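OBG-type G domain-containing protein (Pyrococcus horikoshii, PDB 2E87) is of unknown cellular function but binds GDP and is probably a GTPase of the Obg type related to nucleolar GTP-binding protein 1. Local coordinates at residues 49-54 with 129-133; 80-84 with 238-242; 211-216 with 334-339; 251-255 with 267-271. All coordinates share one frame; numbering follows the deposited sequence.

The four contacts run from within the long N-terminal helical bundle to the nucleotide-binding domain. Interaction 1 lies within the N-terminal helices, its centre about 38 Å from that of the chain; it and interaction 4 have centres about 66 Å apart, on opposite sides of the chain's centre. Interaction 2 joins the bundle to the G domain and is the most central, its centre about 9 Å from that of the chain. Interactions 3 and 4 both reach the seven-stranded sheet, their nearest atoms about 8 Å apart. Interaction 4 is close to the nucleotide: the side chain of D255 comes within about 7 Å of GDP, whereas interactions 1, 2 and 3 lie away from the binding residues.

Interaction 1 (49-54 with 129-133); sequences RVRTVS and RRQFY
The ring of F132 reaches from helix 129-133 into a hollow on helix 49-54 bounded by V50, V53 and S54. V50 fills one face: its CG1 sits over the middle of the ring, 3.8 Å from the F132 centroid and only 9° off the ring normal, a CH-pi contact. The other methyl, CG2, touches the CD2 side of the same ring. V53 meets the rim instead, with CB 4.0 Å from CE2 of F132 and near the ring plane, while CE2 also approaches the backbone O of V50 at 3.4 Å. F132 enters this hollow with CG anti to the backbone N (chi1 176°). An alanine in its place would remove the ring that V50 covers and is likely to leave a gap between the two helices.

One turn on, the two branches of V53 are divided between two aromatic rings. CG1 stays with F132, and CG2 turns to Y133, 3.7 Å from its CE1. The hydroxyl end of Y133 then rests against the aliphatic part of R49, OH to CD 3.5 Å. R49 CD also touches R129 CD at 3.6 Å, so the two arginines meet through methylenes, and E46 forms salt bridges with both.

The segments run nearly parallel, 10° apart, with axes 10.4 Å from each other. Helix 14-30 packs beside R49, V53 and Y133, where F22 stacks on the tyrosine; helix 88-117 adjoins V50 and S54, and its E109 accepts a hydrogen bond from the serine.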
loop_
_atom_site.group_PDB
_atom_site.type_symbol
_atom_site.label_atom_id
_atom_site.label_comp_id
_atom_site.label_asym_id
_atom_site.label_seq_id
_atom_site.Cartn_x
_atom_site.Cartn_y
_atom_site.Cartn_z
ATOM N N ARG A 49 11.207 -8.152 -38.578
ATOM C CA ARG A 49 10.865 -9.090 -37.522
ATOM C C ARG A 49 11.632 -8.759 -36.252
ATOM O O ARG A 49 11.049 -8.702 -35.165
ATOM C CB ARG A 49 11.190 -10.522 -37.929
ATOM C CG ARG A 49 10.285 -11.117 -38.972
ATOM C CD ARG A 49 10.489 -12.630 -39.021
ATOM N NE ARG A 49 9.569 -13.290 -39.944
ATOM C CZ ARG A 49 9.712 -13.294 -41.262
ATOM N NH1 ARG A 49 10.749 -12.683 -41.815
ATOM N NH2 ARG A 49 8.806 -13.887 -42.029
ATOM N N VAL A 50 12.938 -8.540 -36.382
ATOM C CA VAL A 50 13.752 -8.226 -35.214
ATOM C C VAL A 50 13.249 -6.984 -34.485
ATOM O O VAL A 50 13.234 -6.944 -33.259
ATOM C CB VAL A 50 15.227 -8.040 -35.603
ATOM C CG1 VAL A 50 15.993 -7.408 -34.459
ATOM C CG2 VAL A 50 15.830 -9.381 -35.948
ATOM N N ARG A 51 12.811 -5.979 -35.235
ATOM C CA ARG A 51 12.315 -4.754 -34.623
ATOM C C ARG A 51 10.950 -4.923 -33.988
ATOM O O ARG A 51 10.675 -4.337 -32.945
ATOM C CB ARG A 51 12.232 -3.616 -35.647
ATOM C CG ARG A 51 13.551 -3.204 -36.244
ATOM C CD ARG A 51 13.508 -1.737 -36.623
ATOM N NE ARG A 51 14.641 -1.353 -37.458
ATOM C CZ ARG A 51 14.721 -1.600 -38.763
ATOM N NH1 ARG A 51 13.726 -2.229 -39.385
ATOM N NH2 ARG A 51 15.796 -1.217 -39.445
ATOM N N THR A 52 10.086 -5.705 -34.629
ATOM C CA THR A 52 8.746 -5.916 -34.112
ATOM C C THR A 52 8.801 -6.718 -32.808
ATOM O O THR A 52 8.101 -6.401 -31.848
ATOM C CB THR A 52 7.855 -6.638 -35.159
ATOM O OG1 THR A 52 7.930 -5.941 -36.407
ATOM C CG2 THR A 52 6.392 -6.656 -34.705
ATOM N N VAL A 53 9.633 -7.753 -32.760
ATOM C CA VAL A 53 9.739 -8.534 -31.532
ATOM C C VAL A 53 10.265 -7.629 -30.447
ATOM O O VAL A 53 9.752 -7.614 -29.341
ATOM C CB VAL A 53 10.706 -9.719 -31.666
ATOM C CG1 VAL A 53 11.011 -10.317 -30.270
ATOM C CG2 VAL A 53 10.091 -10.769 -32.570
ATOM N N SER A 54 11.288 -6.861 -30.773
ATOM C CA SER A 54 11.875 -5.960 -29.795
ATOM C C SER A 54 10.870 -4.953 -29.248
ATOM O O SER A 54 10.798 -4.737 -28.039
ATOM C CB SER A 54 13.063 -5.219 -30.401
ATOM O OG SER A 54 13.689 -4.410 -29.426
ATOM N N ARG A 129 18.425 -13.820 -37.462
ATOM C CA ARG A 129 17.092 -13.570 -36.902
ATOM C C ARG A 129 16.798 -14.685 -35.893
ATOM O O ARG A 129 16.268 -14.447 -34.803
ATOM C CB ARG A 129 15.979 -13.618 -37.962
ATOM C CG ARG A 129 14.679 -14.195 -37.360
ATOM C CD ARG A 129 13.545 -14.454 -38.328
ATOM N NE ARG A 129 13.917 -15.308 -39.451
ATOM C CZ ARG A 129 14.240 -16.594 -39.364
ATOM N NH1 ARG A 129 14.246 -17.225 -38.191
ATOM N NH2 ARG A 129 14.571 -17.246 -40.471
ATOM N N ARG A 130 17.120 -15.911 -36.293
ATOM C CA ARG A 130 16.884 -17.064 -35.455
ATOM C C ARG A 130 17.611 -16.913 -34.116
ATOM O O ARG A 130 17.060 -17.238 -33.063
ATOM C CB ARG A 130 17.333 -18.323 -36.183
ATOM C CG ARG A 130 16.681 -19.593 -35.679
ATOM C CD ARG A 130 17.187 -20.799 -36.462
ATOM N NE ARG A 130 16.884 -20.687 -37.889
ATOM C CZ ARG A 130 17.760 -20.904 -38.869
ATOM N NH1 ARG A 130 19.013 -21.246 -38.590
ATOM N NH2 ARG A 130 17.385 -20.768 -40.133
ATOM N N GLN A 131 18.833 -16.391 -34.151
ATOM C CA GLN A 131 19.590 -16.205 -32.919
ATOM C C GLN A 131 18.941 -15.171 -32.020
ATOM O O GLN A 131 18.857 -15.364 -30.813
ATOM C CB GLN A 131 21.023 -15.760 -33.208
ATOM C CG GLN A 131 21.917 -16.824 -33.801
ATOM C CD GLN A 131 23.361 -16.369 -33.850
ATOM O OE1 GLN A 131 23.964 -16.088 -32.808
ATOM N NE2 GLN A 131 23.922 -16.282 -35.058
ATOM N N PHE A 132 18.504 -14.066 -32.615
ATOM C CA PHE A 132 17.870 -12.991 -31.862
ATOM C C PHE A 132 16.627 -13.543 -31.149
ATOM O O PHE A 132 16.473 -13.373 -29.938
ATOM C CB PHE A 132 17.504 -11.834 -32.799
ATOM C CG PHE A 132 16.764 -10.728 -32.130
ATOM C CD1 PHE A 132 17.433 -9.815 -31.319
ATOM C CD2 PHE A 132 15.382 -10.610 -32.284
ATOM C CE1 PHE A 132 16.732 -8.789 -30.663
ATOM C CE2 PHE A 132 14.675 -9.602 -31.642
ATOM C CZ PHE A 132 15.352 -8.680 -30.823
ATOM N N TYR A 133 15.752 -14.217 -31.899
ATOM C CA TYR A 133 14.561 -14.816 -31.314
ATOM C C TYR A 133 15.003 -15.675 -30.123
ATOM O O TYR A 133 14.476 -15.545 -29.020
ATOM C CB TYR A 133 13.850 -15.699 -32.340
ATOM C CG TYR A 133 12.822 -14.991 -33.198
ATOM C CD1 TYR A 133 13.095 -13.751 -33.762
ATOM C CD2 TYR A 133 11.578 -15.579 -33.464
ATOM C CE1 TYR A 133 12.166 -13.104 -34.562
ATOM C CE2 TYR A 133 10.630 -14.939 -34.275
ATOM C CZ TYR A 133 10.934 -13.700 -34.813
ATOM O OH TYR A 133 10.021 -13.026 -35.563
#

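Interaction 2 (80-84 with 238-242); sequences ELVDV and QAILA
Q238 reaches from helix 238-241 towards two acidic side chains one turn apart on helix 80-84, and its amide nitrogen is shared between them. NE2 donates to OD1 of D83 over 2.8 Å; the acceptor lies close to the amide plane, but the nitrogen approaches from above the carboxylate, 43° out of its plane. The two flat groups are turned 75° against each other. The second bond, from NE2 to OE2 of E80, is modelled at 2.4 Å, so short that its exact length is doubtful. Here the amide and carboxylate planes are 66° apart, and the bend in the E80 chain at chi2 carries its carboxylate round to the glutamine.

On the other side of the amide, OE1 of Q238 lies 3.6 Å from CG2 of V84, the valine and glutamine chains passing one another in opposite senses. CG2 also packs on CB of A239. A242 offers a single methyl, which meets CG of E80 at 3.7 Å and CD2 of L81 at 3.9 Å.

D83 has a second partner, the backbone N of R88, through OD2. The contact joins helix 76-86 of the N-terminal helical region to helix 234-241 of the G domain, with P161 beside L81, F199 beside V84 and Y197 hydrogen-bonded to the carbonyl of A239.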
loop_
_atom_site.group_PDB
_atom_site.type_symbol
_atom_site.label_atom_id
_atom_site.label_comp_id
_atom_site.label_asym_id
_atom_site.label_seq_id
_atom_site.Cartn_x
_atom_site.Cartn_y
_atom_site.Cartn_z
ATOM N N GLU A 80 5.024 0.603 4.327
ATOM C CA GLU A 80 5.111 -0.401 5.372
ATOM C C GLU A 80 4.193 -1.604 5.076
ATOM O O GLU A 80 4.620 -2.757 5.147
ATOM C CB GLU A 80 4.774 0.253 6.712
ATOM C CG GLU A 80 5.455 -0.348 7.892
ATOM C CD GLU A 80 6.953 -0.451 7.717
ATOM O OE1 GLU A 80 7.586 0.494 7.212
ATOM O OE2 GLU A 80 7.507 -1.491 8.106
ATOM N N LEU A 81 2.940 -1.362 4.721
ATOM C CA LEU A 81 2.072 -2.486 4.452
ATOM C C LEU A 81 2.428 -3.218 3.163
ATOM O O LEU A 81 2.222 -4.422 3.067
ATOM C CB LEU A 81 0.610 -2.056 4.454
ATOM C CG LEU A 81 0.086 -1.582 5.810
ATOM C CD1 LEU A 81 -1.391 -1.411 5.705
ATOM C CD2 LEU A 81 0.390 -2.576 6.887
ATOM N N VAL A 82 2.953 -2.505 2.171
ATOM C CA VAL A 82 3.373 -3.144 0.925
ATOM C C VAL A 82 4.468 -4.167 1.275
ATOM O O VAL A 82 4.477 -5.297 0.788
ATOM C CB VAL A 82 3.965 -2.117 -0.082
ATOM C CG1 VAL A 82 4.822 -2.837 -1.141
ATOM C CG2 VAL A 82 2.834 -1.347 -0.760
ATOM N N ASP A 83 5.392 -3.741 2.128
ATOM C CA ASP A 83 6.482 -4.581 2.561
ATOM C C ASP A 83 5.904 -5.792 3.285
ATOM O O ASP A 83 6.341 -6.914 3.079
ATOM C CB ASP A 83 7.400 -3.784 3.492
ATOM C CG ASP A 83 8.672 -4.548 3.872
ATOM O OD1 ASP A 83 9.321 -4.141 4.848
ATOM O OD2 ASP A 83 9.034 -5.532 3.199
ATOM N N VAL A 84 4.903 -5.567 4.126
ATOM C CA VAL A 84 4.298 -6.666 4.864
ATOM C C VAL A 84 3.633 -7.680 3.956
ATOM O O VAL A 84 3.742 -8.875 4.173
ATOM C CB VAL A 84 3.234 -6.160 5.879
ATOM C CG1 VAL A 84 2.257 -7.270 6.223
ATOM C CG2 VAL A 84 3.913 -5.685 7.134
ATOM N N GLN A 238 5.123 -5.710 12.422
ATOM C CA GLN A 238 5.430 -4.621 11.505
ATOM C C GLN A 238 4.111 -4.040 10.972
ATOM O O GLN A 238 3.993 -2.831 10.784
ATOM C CB GLN A 238 6.288 -5.132 10.341
ATOM C CG GLN A 238 6.914 -4.046 9.445
ATOM C CD GLN A 238 7.385 -4.589 8.088
ATOM O OE1 GLN A 238 7.390 -5.800 7.866
ATOM N NE2 GLN A 238 7.785 -3.692 7.181
ATOM N N ALA A 239 3.128 -4.910 10.740
ATOM C CA ALA A 239 1.817 -4.505 10.237
ATOM C C ALA A 239 1.065 -3.642 11.245
ATOM O O ALA A 239 0.350 -2.699 10.876
ATOM C CB ALA A 239 0.982 -5.734 9.905
ATOM N N ILE A 240 1.222 -3.989 12.520
ATOM C CA ILE A 240 0.582 -3.274 13.619
ATOM C C ILE A 240 1.278 -1.944 13.810
ATOM O O ILE A 240 0.630 -0.898 13.883
ATOM C CB ILE A 240 0.696 -4.069 14.938
ATOM C CG1 ILE A 240 -0.135 -5.346 14.853
ATOM C CG2 ILE A 240 0.268 -3.210 16.116
ATOM C CD1 ILE A 240 0.237 -6.360 15.930
ATOM N N LEU A 241 2.604 -1.979 13.874
ATOM C CA LEU A 241 3.361 -0.759 14.088
ATOM C C LEU A 241 3.290 0.224 12.934
ATOM O O LEU A 241 3.712 1.374 13.072
ATOM C CB LEU A 241 4.821 -1.085 14.406
ATOM C CG LEU A 241 5.063 -1.884 15.690
ATOM C CD1 LEU A 241 6.560 -2.007 15.923
ATOM C CD2 LEU A 241 4.405 -1.196 16.874
ATOM N N ALA A 242 2.762 -0.227 11.799
ATOM C CA ALA A 242 2.614 0.640 10.639
ATOM C C ALA A 242 1.656 1.789 10.993
ATOM O O ALA A 242 1.721 2.866 10.396
ATOM C CB ALA A 242 2.064 -0.151 9.447
#

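Interaction 3 (211-216 with 334-339); sequences DGYFRY and LRPLAE
R335 on helix 334-339 runs past the hydroxyl of Y216 and the ring of F214 on its way to an acidic turn. Its CB lies 3.6 Å from the hydroxyl OH of Y216, and CG follows at a longer distance from the same oxygen. With CG anti to the backbone N (chi1 178°), the chain extends away from the helix, then bends at chi3 to bring the guanidinium beside F214. NE faces OD2 of D211 at longer range, 4.1 Å. CZ approaches CE1 of the F214 ring, NH1 lies near the same carbon, and NH2 is 3.5 Å from CD1. The guanidinium presents a face to CD1, but the two planes are 62° apart and do not stack. NH2 ends 3.7 Å from OD2 of D211, a long salt bridge made near the guanidinium plane.

Farther along the F214 ring, CD2 meets CB of A338 at 3.6 Å, and CE2 meets CG of E339. A serine in place of the phenylalanine would probably leave the A338 methyl and the flank of the guanidinium without their packing partner. Y216 adds CE2 against CB of L334, 3.5 Å away.

D211 opens the type II' turn that leads into the strand. Together with R335 and E339 it forms a salt-bridge network whose links are all long, so the charges probably attract loosely while the aromatic rings supply the closer packing between the sheet and the C-terminal helix.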
loop_
_atom_site.group_PDB
_atom_site.type_symbol
_atom_site.label_atom_id
_atom_site.label_comp_id
_atom_site.label_asym_id
_atom_site.label_seq_id
_atom_site.Cartn_x
_atom_site.Cartn_y
_atom_site.Cartn_z
ATOM N N ASP A 211 -15.789 18.935 11.250
ATOM C CA ASP A 211 -15.921 20.076 12.138
ATOM C C ASP A 211 -15.523 21.275 11.295
ATOM O O ASP A 211 -14.368 21.396 10.881
ATOM C CB ASP A 211 -15.004 19.989 13.350
ATOM C CG ASP A 211 -15.202 21.161 14.287
ATOM O OD1 ASP A 211 -16.349 21.334 14.758
ATOM O OD2 ASP A 211 -14.232 21.914 14.536
ATOM N N GLY A 212 -16.477 22.171 11.063
ATOM C CA GLY A 212 -16.200 23.312 10.216
ATOM C C GLY A 212 -16.115 22.683 8.835
ATOM O O GLY A 212 -17.034 21.973 8.421
ATOM N N TYR A 213 -15.024 22.917 8.118
ATOM C CA TYR A 213 -14.879 22.292 6.809
ATOM C C TYR A 213 -13.701 21.304 6.856
ATOM O O TYR A 213 -13.209 20.851 5.828
ATOM C CB TYR A 213 -14.702 23.356 5.709
ATOM C CG TYR A 213 -13.508 24.266 5.872
ATOM C CD1 TYR A 213 -12.235 23.845 5.504
ATOM C CD2 TYR A 213 -13.651 25.560 6.378
ATOM C CE1 TYR A 213 -11.130 24.688 5.627
ATOM C CE2 TYR A 213 -12.546 26.413 6.511
ATOM C CZ TYR A 213 -11.291 25.964 6.126
ATOM O OH TYR A 213 -10.203 26.792 6.197
ATOM N N PHE A 214 -13.274 20.965 8.069
ATOM C CA PHE A 214 -12.176 20.027 8.264
ATOM C C PHE A 214 -12.720 18.629 8.559
ATOM O O PHE A 214 -13.748 18.465 9.224
ATOM C CB PHE A 214 -11.271 20.474 9.416
ATOM C CG PHE A 214 -10.696 21.855 9.240
ATOM C CD1 PHE A 214 -11.457 22.988 9.537
ATOM C CD2 PHE A 214 -9.402 22.027 8.756
ATOM C CE1 PHE A 214 -10.934 24.266 9.353
ATOM C CE2 PHE A 214 -8.868 23.291 8.568
ATOM C CZ PHE A 214 -9.632 24.416 8.866
ATOM N N ARG A 215 -12.033 17.619 8.042
ATOM C CA ARG A 215 -12.445 16.246 8.252
ATOM C C ARG A 215 -11.450 15.532 9.149
ATOM O O ARG A 215 -10.239 15.774 9.074
ATOM C CB ARG A 215 -12.576 15.538 6.907
ATOM C CG ARG A 215 -13.676 16.137 6.031
ATOM C CD ARG A 215 -13.385 15.941 4.546
ATOM N NE ARG A 215 -14.307 15.006 3.904
ATOM C CZ ARG A 215 -15.604 15.237 3.719
ATOM N NH1 ARG A 215 -16.145 16.379 4.125
ATOM N NH2 ARG A 215 -16.362 14.323 3.130
ATOM N N TYR A 216 -11.974 14.687 10.033
ATOM C CA TYR A 216 -11.134 13.909 10.936
ATOM C C TYR A 216 -11.454 12.449 10.736
ATOM O O TYR A 216 -12.616 12.050 10.783
ATOM C CB TYR A 216 -11.384 14.282 12.390
ATOM C CG TYR A 216 -11.014 15.697 12.697
ATOM C CD1 TYR A 216 -11.923 16.726 12.499
ATOM C CD2 TYR A 216 -9.733 16.023 13.138
ATOM C CE1 TYR A 216 -11.569 18.045 12.727
ATOM C CE2 TYR A 216 -9.372 17.337 13.365
ATOM C CZ TYR A 216 -10.301 18.346 13.155
ATOM O OH TYR A 216 -9.962 19.665 13.360
ATOM N N LEU A 334 -6.134 17.989 17.106
ATOM C CA LEU A 334 -5.835 17.855 15.697
ATOM C C LEU A 334 -6.154 18.995 14.731
ATOM O O LEU A 334 -5.733 18.939 13.577
ATOM C CB LEU A 334 -6.471 16.560 15.194
ATOM C CG LEU A 334 -6.065 15.279 15.937
ATOM C CD1 LEU A 334 -6.719 14.099 15.260
ATOM C CD2 LEU A 334 -4.545 15.102 15.936
ATOM N N ARG A 335 -6.875 20.025 15.173
ATOM C CA ARG A 335 -7.202 21.135 14.269
ATOM C C ARG A 335 -5.957 21.789 13.664
ATOM O O ARG A 335 -5.951 22.162 12.490
ATOM C CB ARG A 335 -8.051 22.189 14.979
ATOM C CG ARG A 335 -8.384 23.384 14.114
ATOM C CD ARG A 335 -9.480 24.224 14.744
ATOM N NE ARG A 335 -10.758 24.005 14.076
ATOM C CZ ARG A 335 -11.245 24.783 13.115
ATOM N NH1 ARG A 335 -10.565 25.848 12.704
ATOM N NH2 ARG A 335 -12.410 24.482 12.556
ATOM N N PRO A 336 -4.891 21.960 14.460
ATOM C CA PRO A 336 -3.702 22.574 13.863
ATOM C C PRO A 336 -3.173 21.741 12.698
ATOM O O PRO A 336 -2.938 22.264 11.610
ATOM C CB PRO A 336 -2.715 22.667 15.038
ATOM C CG PRO A 336 -3.280 21.747 16.090
ATOM C CD PRO A 336 -4.765 21.899 15.924
ATOM N N LEU A 337 -3.001 20.441 12.920
ATOM C CA LEU A 337 -2.518 19.563 11.864
ATOM C C LEU A 337 -3.454 19.616 10.663
ATOM O O LEU A 337 -3.008 19.552 9.524
ATOM C CB LEU A 337 -2.412 18.116 12.356
ATOM C CG LEU A 337 -2.039 17.129 11.242
ATOM C CD1 LEU A 337 -0.694 17.522 10.645
ATOM C CD2 LEU A 337 -1.987 15.706 11.779
ATOM N N ALA A 338 -4.753 19.726 10.920
ATOM C CA ALA A 338 -5.738 19.782 9.842
ATOM C C ALA A 338 -5.540 21.031 8.973
ATOM O O ALA A 338 -5.672 20.973 7.751
ATOM C CB ALA A 338 -7.148 19.769 10.425
ATOM N N GLU A 339 -5.227 22.158 9.613
ATOM C CA GLU A 339 -5.003 23.412 8.893
ATOM C C GLU A 339 -3.696 23.316 8.107
ATOM O O GLU A 339 -3.619 23.749 6.959
ATOM C CB GLU A 339 -4.958 24.595 9.878
ATOM C CG GLU A 339 -6.284 24.819 10.617
ATOM C CD GLU A 339 -6.227 25.921 11.678
ATOM O OE1 GLU A 339 -5.270 25.947 12.482
ATOM O OE2 GLU A 339 -7.157 26.752 11.721
#

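Interaction 4 (251-255 with 267-271); sequences IYIFD and QIHLF
Beside the GDP site, at the end of strand 251-254, the amide of Q267 clasps the backbone of D255. OE1 of Q267 accepts the D255 N-H at 2.6 Å in a nearly straight bond (177°) that falls on a lone pair in the carbonyl plane. In return NE2 donates to O of D255 at 3.0 Å, this time from above that carbonyl's plane. NE2 also bonds to O of F262. With CG anti to its carbonyl carbon and the chain extended beyond it, Q267 carries its amide to the strand end past the F254 ring.

Strand and helix belong to the beta-alpha-beta unit of strand 249-254, helix 264-277 and strand 283-287, part of the P-loop GTPase fold; the two segments run nearly antiparallel, at 168°. Between them Y252, F254 and F271 cluster. F271 sets its edge against the face of Y252, centroids 5.2 Å apart and planes at 81°, with CD1 3.7 Å from CG of Y252. The CB of F271 also lies over that face as a CH-pi contact. The same CB also meets CZ of F254 at 3.5 Å, the rings of F254 and F271 being oblique to one another. I268 comes up at the edge of F254, while L270 packs round OH of Y252, its CG 3.3 Å away. The D255 carboxylate turns elsewhere, to S257, C260 and K289, and its side chain is about 4 Å from that of the GDP-binding V178.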
loop_
_atom_site.group_PDB
_atom_site.type_symbol
_atom_site.label_atom_id
_atom_site.label_comp_id
_atom_site.label_asym_id
_atom_site.label_seq_id
_atom_site.Cartn_x
_atom_site.Cartn_y
_atom_site.Cartn_z
ATOM N N ILE A 251 -6.400 7.202 20.966
ATOM C CA ILE A 251 -7.365 7.212 22.063
ATOM C C ILE A 251 -7.310 5.821 22.678
ATOM O O ILE A 251 -7.546 4.826 21.998
ATOM C CB ILE A 251 -8.818 7.449 21.600
ATOM C CG1 ILE A 251 -9.032 8.911 21.202
ATOM C CG2 ILE A 251 -9.770 7.119 22.738
ATOM C CD1 ILE A 251 -10.411 9.186 20.619
ATOM N N TYR A 252 -6.983 5.747 23.958
ATOM C CA TYR A 252 -6.905 4.458 24.621
ATOM C C TYR A 252 -8.062 4.328 25.593
ATOM O O TYR A 252 -8.177 5.113 26.536
ATOM C CB TYR A 252 -5.595 4.314 25.388
ATOM C CG TYR A 252 -5.324 2.881 25.730
ATOM C CD1 TYR A 252 -4.558 2.087 24.882
ATOM C CD2 TYR A 252 -5.922 2.281 26.839
ATOM C CE1 TYR A 252 -4.401 0.723 25.118
ATOM C CE2 TYR A 252 -5.767 0.924 27.085
ATOM C CZ TYR A 252 -5.002 0.149 26.215
ATOM O OH TYR A 252 -4.838 -1.199 26.427
ATOM N N ILE A 253 -8.910 3.332 25.361
ATOM C CA ILE A 253 -10.059 3.112 26.216
ATOM C C ILE A 253 -9.847 2.016 27.259
ATOM O O ILE A 253 -9.447 0.899 26.924
ATOM C CB ILE A 253 -11.304 2.708 25.406
ATOM C CG1 ILE A 253 -11.595 3.734 24.306
ATOM C CG2 ILE A 253 -12.491 2.576 26.346
ATOM C CD1 ILE A 253 -12.793 3.375 23.432
ATOM N N PHE A 254 -10.120 2.360 28.517
ATOM C CA PHE A 254 -10.058 1.431 29.648
ATOM C C PHE A 254 -11.516 1.121 30.007
ATOM O O PHE A 254 -12.389 1.966 29.815
ATOM C CB PHE A 254 -9.438 2.075 30.892
ATOM C CG PHE A 254 -7.943 2.173 30.869
ATOM C CD1 PHE A 254 -7.319 3.372 30.541
ATOM C CD2 PHE A 254 -7.158 1.077 31.218
ATOM C CE1 PHE A 254 -5.935 3.478 30.567
ATOM C CE2 PHE A 254 -5.781 1.169 31.248
ATOM C CZ PHE A 254 -5.164 2.371 30.923
ATOM N N ASP A 255 -11.771 -0.078 30.528
ATOM C CA ASP A 255 -13.111 -0.473 30.971
ATOM C C ASP A 255 -12.986 -0.855 32.447
ATOM O O ASP A 255 -12.743 -2.012 32.782
ATOM C CB ASP A 255 -13.639 -1.670 30.165
ATOM C CG ASP A 255 -14.935 -2.243 30.750
ATOM O OD1 ASP A 255 -15.531 -1.582 31.633
ATOM O OD2 ASP A 255 -15.364 -3.346 30.332
ATOM N N GLN A 267 -5.438 -4.572 31.570
ATOM C CA GLN A 267 -5.687 -3.464 30.666
ATOM C C GLN A 267 -4.546 -2.478 30.833
ATOM O O GLN A 267 -4.094 -1.886 29.862
ATOM C CB GLN A 267 -7.016 -2.772 30.984
ATOM C CG GLN A 267 -8.249 -3.586 30.658
ATOM C CD GLN A 267 -9.531 -2.878 31.087
ATOM O OE1 GLN A 267 -9.772 -1.730 30.713
ATOM N NE2 GLN A 267 -10.357 -3.563 31.877
ATOM N N ILE A 268 -4.076 -2.289 32.060
ATOM C CA ILE A 268 -2.960 -1.362 32.271
ATOM C C ILE A 268 -1.685 -1.897 31.596
ATOM O O ILE A 268 -0.925 -1.141 30.999
ATOM C CB ILE A 268 -2.685 -1.118 33.782
ATOM C CG1 ILE A 268 -3.710 -0.139 34.348
ATOM C CG2 ILE A 268 -1.297 -0.541 33.988
ATOM C CD1 ILE A 268 -3.649 -0.026 35.875
ATOM N N HIS A 269 -1.446 -3.198 31.671
ATOM C CA HIS A 269 -0.243 -3.714 31.036
ATOM C C HIS A 269 -0.283 -3.416 29.555
ATOM O O HIS A 269 0.711 -2.975 28.981
ATOM C CB HIS A 269 -0.103 -5.215 31.264
ATOM C CG HIS A 269 0.243 -5.573 32.673
ATOM N ND1 HIS A 269 0.122 -6.854 33.167
ATOM C CD2 HIS A 269 0.720 -4.817 33.691
ATOM C CE1 HIS A 269 0.510 -6.872 34.430
ATOM N NE2 HIS A 269 0.877 -5.648 34.772
ATOM N N LEU A 270 -1.441 -3.641 28.943
ATOM C CA LEU A 270 -1.587 -3.405 27.518
ATOM C C LEU A 270 -1.391 -1.934 27.209
ATOM O O LEU A 270 -0.696 -1.586 26.256
ATOM C CB LEU A 270 -2.964 -3.854 27.020
ATOM C CG LEU A 270 -3.088 -3.835 25.494
ATOM C CD1 LEU A 270 -2.084 -4.807 24.891
ATOM C CD2 LEU A 270 -4.502 -4.209 25.086
ATOM N N PHE A 271 -1.996 -1.069 28.013
ATOM C CA PHE A 271 -1.843 0.355 27.781
ATOM C C PHE A 271 -0.358 0.735 27.760
ATOM O O PHE A 271 0.089 1.490 26.900
ATOM C CB PHE A 271 -2.544 1.157 28.872
ATOM C CG PHE A 271 -2.088 2.575 28.942
ATOM C CD1 PHE A 271 -2.574 3.521 28.048
ATOM C CD2 PHE A 271 -1.106 2.952 29.844
ATOM C CE1 PHE A 271 -2.079 4.824 28.052
ATOM C CE2 PHE A 271 -0.602 4.258 29.852
ATOM C CZ PHE A 271 -1.093 5.191 28.952
#